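Side-chain contacts in nucleoside diphosphate kinase (Pyrobaculum aerophilum, PDB 1XQI), which probably transfers the gamma phosphate of ATP to nucleoside diphosphates by a ping-pong mechanism through a phosphorylated active-site intermediate, with magnesium as cofactor: residues 61-64 against 68-71; 153-158 against 163-168. The protein carries 6 engineered substitutions. All blocks are in the same frame, centred on the assembly; numbering follows the deposited sequence.

Interaction 1 of 2, residues 61-64 against 68-71. Engineered in segment 68-71: Gln71 (natural residue Arg).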
loop_
_atom_site.group_PDB
_atom_site.type_symbol
_atom_site.label_atom_id
_atom_site.label_comp_id
_atom_site.label_asym_id
_atom_site.label_seq_id
_atom_site.Cartn_x
_atom_site.Cartn_y
_atom_site.Cartn_z
ATOM N N ARG A 61 22.894 -1.372 0.245
ATOM C CA ARG A 61 22.927 -2.012 1.567
ATOM C C ARG A 61 21.836 -3.041 1.803
ATOM O O ARG A 61 21.985 -3.882 2.688
ATOM C CB ARG A 61 22.949 -0.996 2.715
ATOM C CG ARG A 61 24.321 -0.368 2.963
ATOM C CD ARG A 61 24.236 0.756 4.005
ATOM N NE ARG A 61 23.520 1.929 3.474
ATOM C CZ ARG A 61 22.261 2.279 3.785
ATOM N NH1 ARG A 61 21.530 1.569 4.666
ATOM N NH2 ARG A 61 21.718 3.355 3.209
ATOM N N PHE A 62 20.754 -3.008 1.036
ATOM C CA PHE A 62 19.689 -3.994 1.257
ATOM C C PHE A 62 20.089 -5.372 0.742
ATOM O O PHE A 62 19.778 -6.402 1.359
ATOM C CB PHE A 62 18.387 -3.535 0.595
ATOM C CG PHE A 62 17.294 -4.579 0.604
ATOM C CD1 PHE A 62 16.947 -5.249 -0.566
ATOM C CD2 PHE A 62 16.620 -4.892 1.788
ATOM C CE1 PHE A 62 15.944 -6.234 -0.571
ATOM C CE2 PHE A 62 15.618 -5.854 1.782
ATOM C CZ PHE A 62 15.284 -6.543 0.579
ATOM N N TYR A 63 20.754 -5.390 -0.415
ATOM C CA TYR A 63 21.301 -6.632 -0.968
ATOM C C TYR A 63 22.591 -6.994 -0.319
ATOM O O TYR A 63 23.357 -6.108 -0.015
ATOM C CB TYR A 63 21.477 -6.541 -2.467
ATOM C CG TYR A 63 20.170 -6.732 -3.102
ATOM C CD1 TYR A 63 19.483 -5.660 -3.645
ATOM C CD2 TYR A 63 19.583 -7.963 -3.117
ATOM C CE1 TYR A 63 18.255 -5.817 -4.198
ATOM C CE2 TYR A 63 18.343 -8.143 -3.689
ATOM C CZ TYR A 63 17.685 -7.048 -4.233
ATOM O OH TYR A 63 16.437 -7.203 -4.818
ATOM N N PRO A 64 22.836 -8.304 -0.097
ATOM C CA PRO A 64 24.076 -8.713 0.603
ATOM C C PRO A 64 25.305 -8.253 -0.141
ATOM O O PRO A 64 25.243 -7.976 -1.351
ATOM C CB PRO A 64 24.025 -10.243 0.579
ATOM C CG PRO A 64 22.516 -10.565 0.440
ATOM C CD PRO A 64 22.002 -9.466 -0.481
ATOM N N GLU A 68 30.086 -14.824 -0.785
ATOM C CA GLU A 68 29.276 -16.009 -1.027
ATOM C C GLU A 68 28.104 -15.689 -1.964
ATOM O O GLU A 68 27.963 -16.300 -3.013
ATOM C CB GLU A 68 28.804 -16.550 0.310
ATOM C CG GLU A 68 27.929 -17.770 0.278
ATOM C CD GLU A 68 27.332 -17.986 1.661
ATOM O OE1 GLU A 68 27.772 -18.923 2.382
ATOM O OE2 GLU A 68 26.446 -17.174 2.050
ATOM N N TRP A 69 27.307 -14.698 -1.584
ATOM C CA TRP A 69 26.203 -14.226 -2.403
ATOM C C TRP A 69 26.594 -13.701 -3.780
ATOM O O TRP A 69 25.920 -13.997 -4.779
ATOM C CB TRP A 69 25.456 -13.129 -1.674
ATOM C CG TRP A 69 24.155 -12.770 -2.350
ATOM C CD1 TRP A 69 22.948 -13.404 -2.197
ATOM C CD2 TRP A 69 23.927 -11.688 -3.274
ATOM N NE1 TRP A 69 21.997 -12.783 -2.962
ATOM C CE2 TRP A 69 22.569 -11.725 -3.629
ATOM C CE3 TRP A 69 24.742 -10.703 -3.837
ATOM C CZ2 TRP A 69 22.002 -10.809 -4.520
ATOM C CZ3 TRP A 69 24.177 -9.787 -4.737
ATOM C CH2 TRP A 69 22.820 -9.843 -5.058
ATOM N N LEU A 70 27.657 -12.898 -3.829
ATOM C CA LEU A 70 28.174 -12.353 -5.103
ATOM C C LEU A 70 28.609 -13.473 -6.019
ATOM O O LEU A 70 28.186 -13.524 -7.164
ATOM C CB LEU A 70 29.353 -11.395 -4.866
ATOM C CG LEU A 70 29.023 -10.138 -4.084
ATOM C CD1 LEU A 70 30.265 -9.418 -3.746
ATOM C CD2 LEU A 70 28.112 -9.259 -4.878
ATOM N N GLN A 71 29.439 -14.369 -5.474
ATOM C CA GLN A 71 29.914 -15.563 -6.168
ATOM C C GLN A 71 28.776 -16.314 -6.861
ATOM O O GLN A 71 28.827 -16.554 -8.085
ATOM C CB GLN A 71 30.693 -16.478 -5.206
ATOM C CG GLN A 71 31.350 -17.716 -5.846
ATOM C CD GLN A 71 32.397 -18.369 -4.929
ATOM O OE1 GLN A 71 33.453 -17.792 -4.634
ATOM N NE2 GLN A 71 32.110 -19.588 -4.494
#
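Tyr63, the first residue past helix 56-62, meets the benzo end of the Trp69 indole obliquely, CD2 of Tyr63 lying 4.0 Å from CZ2 of Trp69. The two ring systems are inclined by only 29° but slid well apart, with 5.9 Å between the centroids of the Tyr63 ring and the six-membered ring of Trp69, so they adjoin with little overlap. Tyr63 also reaches toward the active site: its side chain comes within about 4 Å of those of His172, the predicted phosphohistidine, and Lys23, which by similarity binds ATP, while its OH hydrogen-bonds a Tris molecule, probably from the crystallisation liquor. Pro64 then supplies the larger part of the contact. Its ring lies over one face of the indole as a CH-pi contact, with CG 3.9 Å from the centroid of the five-membered ring and CD above the middle of the bicycle; CB touches CG of Trp69 at 3.9 Å. With CG anti to the backbone N (chi1 -169°), the Trp69 side chain extends from helix 67-84 back to the proline. Pro64 O adds a contact to CE3 of Trp69 at 3.7 Å. The contact closes the tight connection from helix 56-62 into helix 67-84, near whose start an insert begins at residue 68. Helix 97-112 packs against Tyr63 through Leu108 and Met112 and sends Lys105 to the carbonyls of Tyr63 and Pro64, while Glu179 of helix 177-187 touches Pro64.

Interaction 2 of 2, residues 153-158 against 163-168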
loop_
_atom_site.group_PDB
_atom_site.type_symbol
_atom_site.label_atom_id
_atom_site.label_comp_id
_atom_site.label_asym_id
_atom_site.label_seq_id
_atom_site.Cartn_x
_atom_site.Cartn_y
_atom_site.Cartn_z
ATOM N N SER A 153 4.336 -11.827 -16.345
ATOM C CA SER A 153 5.559 -11.444 -16.982
ATOM C C SER A 153 5.949 -12.530 -17.941
ATOM O O SER A 153 5.650 -13.743 -17.697
ATOM C CB SER A 153 6.666 -11.234 -15.922
ATOM O OG SER A 153 7.900 -10.947 -16.539
ATOM N N ILE A 154 6.633 -12.087 -19.014
ATOM C CA ILE A 154 7.118 -12.956 -20.092
ATOM C C ILE A 154 8.617 -12.743 -20.302
ATOM O O ILE A 154 9.153 -13.062 -21.375
ATOM C CB ILE A 154 6.347 -12.683 -21.449
ATOM C CG1 ILE A 154 6.532 -11.231 -21.886
ATOM C CG2 ILE A 154 4.875 -13.041 -21.292
ATOM C CD1 ILE A 154 5.762 -10.832 -23.173
ATOM N N ASP A 155 9.264 -12.156 -19.295
ATOM C CA ASP A 155 10.685 -11.885 -19.341
ATOM C C ASP A 155 11.520 -13.163 -19.221
ATOM O O ASP A 155 11.070 -14.182 -18.683
ATOM C CB ASP A 155 11.093 -10.864 -18.287
ATOM C CG ASP A 155 12.382 -10.144 -18.660
ATOM O OD1 ASP A 155 12.680 -10.051 -19.891
ATOM O OD2 ASP A 155 13.091 -9.670 -17.739
ATOM N N SER A 156 12.727 -13.129 -19.752
ATOM C CA SER A 156 13.598 -14.297 -19.639
ATOM C C SER A 156 15.081 -13.900 -19.526
ATOM O O SER A 156 15.476 -12.774 -19.948
ATOM C CB SER A 156 13.354 -15.227 -20.818
ATOM O OG SER A 156 13.588 -14.562 -22.041
ATOM N N PRO A 157 15.904 -14.782 -18.936
ATOM C CA PRO A 157 17.306 -14.413 -18.723
ATOM C C PRO A 157 18.137 -14.187 -19.985
ATOM O O PRO A 157 19.109 -13.464 -19.917
ATOM C CB PRO A 157 17.875 -15.595 -17.924
ATOM C CG PRO A 157 16.690 -16.370 -17.447
ATOM C CD PRO A 157 15.616 -16.134 -18.438
ATOM N N ASP A 158 17.788 -14.781 -21.115
ATOM C CA ASP A 158 18.520 -14.531 -22.369
ATOM C C ASP A 158 18.375 -13.088 -22.805
ATOM O O ASP A 158 19.360 -12.410 -23.072
ATOM C CB ASP A 158 18.051 -15.455 -23.507
ATOM C CG ASP A 158 16.512 -15.577 -23.596
ATOM O OD1 ASP A 158 15.878 -15.890 -22.567
ATOM O OD2 ASP A 158 15.934 -15.386 -24.696
ATOM N N GLU A 163 20.507 -7.736 -23.230
ATOM C CA GLU A 163 20.238 -6.293 -23.036
ATOM C C GLU A 163 20.993 -5.626 -21.863
ATOM O O GLU A 163 20.626 -4.525 -21.459
ATOM C CB GLU A 163 18.722 -6.042 -22.845
ATOM C CG GLU A 163 17.780 -6.260 -24.055
ATOM C CD GLU A 163 16.329 -5.794 -23.737
ATOM O OE1 GLU A 163 15.985 -5.726 -22.533
ATOM O OE2 GLU A 163 15.528 -5.487 -24.663
ATOM N N GLY A 164 22.024 -6.285 -21.311
ATOM C CA GLY A 164 22.834 -5.708 -20.218
ATOM C C GLY A 164 21.989 -5.161 -19.061
ATOM O O GLY A 164 22.011 -3.956 -18.765
ATOM N N ARG A 165 21.213 -6.060 -18.445
ATOM C CA ARG A 165 20.311 -5.773 -17.305
ATOM C C ARG A 165 19.900 -7.089 -16.586
ATOM O O ARG A 165 20.182 -8.196 -17.056
ATOM C CB ARG A 165 19.085 -4.941 -17.729
ATOM C CG ARG A 165 18.227 -5.575 -18.796
ATOM C CD ARG A 165 16.820 -4.961 -18.880
ATOM N NE ARG A 165 16.008 -5.655 -19.892
ATOM C CZ ARG A 165 15.274 -6.756 -19.681
ATOM N NH1 ARG A 165 15.179 -7.300 -18.477
ATOM N NH2 ARG A 165 14.598 -7.292 -20.678
ATOM N N VAL A 166 19.279 -6.955 -15.425
ATOM C CA VAL A 166 18.712 -8.070 -14.719
ATOM C C VAL A 166 17.315 -8.377 -15.297
ATOM O O VAL A 166 16.727 -7.608 -16.069
ATOM C CB VAL A 166 18.609 -7.753 -13.185
ATOM C CG1 VAL A 166 20.017 -7.739 -12.519
ATOM C CG2 VAL A 166 17.834 -6.396 -12.912
ATOM N N VAL A 167 16.809 -9.544 -14.920
ATOM C CA VAL A 167 15.460 -9.979 -15.271
ATOM C C VAL A 167 14.437 -9.068 -14.574
ATOM O O VAL A 167 14.591 -8.701 -13.381
ATOM C CB VAL A 167 15.265 -11.464 -14.901
ATOM C CG1 VAL A 167 13.832 -11.915 -15.201
ATOM C CG2 VAL A 167 16.263 -12.319 -15.690
ATOM N N PHE A 168 13.418 -8.684 -15.325
ATOM C CA PHE A 168 12.336 -7.886 -14.769
ATOM C C PHE A 168 11.324 -8.869 -14.184
ATOM O O PHE A 168 10.306 -9.169 -14.808
ATOM C CB PHE A 168 11.736 -6.987 -15.865
ATOM C CG PHE A 168 12.484 -5.666 -16.067
ATOM C CD1 PHE A 168 11.855 -4.580 -16.706
ATOM C CD2 PHE A 168 13.779 -5.486 -15.586
ATOM C CE1 PHE A 168 12.514 -3.345 -16.890
ATOM C CE2 PHE A 168 14.458 -4.261 -15.752
ATOM C CZ PHE A 168 13.821 -3.190 -16.406
HETATM O O HOH W 1 8.346 -8.338 -16.665
#
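A salt-bridge network of Asp155, Arg165 and Glu163 ties the loop leading into helix 157-162 to the loop leaving it. OD2 of Asp155 takes two donors: the backbone N of Phe168 at 2.6 Å, nearly in line with the C-O bond, and NH1 of Arg165 at 3.2 Å on the syn side. A weak, long bond from NH2 of Arg165 to Asp155 OD1 completes an end-on, two-pronged pairing, with the carboxylate and guanidinium planes 28° apart. Arg165 also grips Glu163 side-on, NE (2.6 Å) and NH2 both donating to OE1, and its NH1 reaches Val166 O at 2.9 Å. These partners fix the rotation of the guanidinium, whose charge probably offsets the repulsion between the two acids. A leucine in place of Arg165 would probably leave Asp155 and Glu163 without their shared cation and the Asp155 carboxylate freer to turn. Between the two segments, helix 157-162 ends in a Schellman motif with Gly164, at positive phi, as its C-prime residue, and the chain doubles back toward strand 171-173. Val167 lies against the start of the helix: CG1, anti to the backbone N (chi1 177°), lies 3.5 Å from Asp155 OD2, while CG2 touches CA of Pro157 at 3.8 Å. At the far end a water bridges OG of Ser153 and O of Phe168, donating to the carbonyl at 2.8 Å, and the Phe168 ring stacks on Tyr111 of helix 97-112.

In the fold
Interaction 1 is partly buried and almost wholly apolar across its segments, an aromatic and proline packing with no hydrogen bond between them; interaction 2 is a surface contact built on charges, a backbone N-H and a water, with only a small apolar patch. Both connect stretches close in sequence: 61-64 with 68-71 links two successive helices, whereas 153-158 with 163-168 joins the two ends of one short helix. Their centres lie about 20 Å apart and they do not touch, yet both border helix 97-112. Each also lies beside residues that probably form the nucleotide site: Lys23 and His172 near interaction 1, Arg149 and Asn169 near interaction 2.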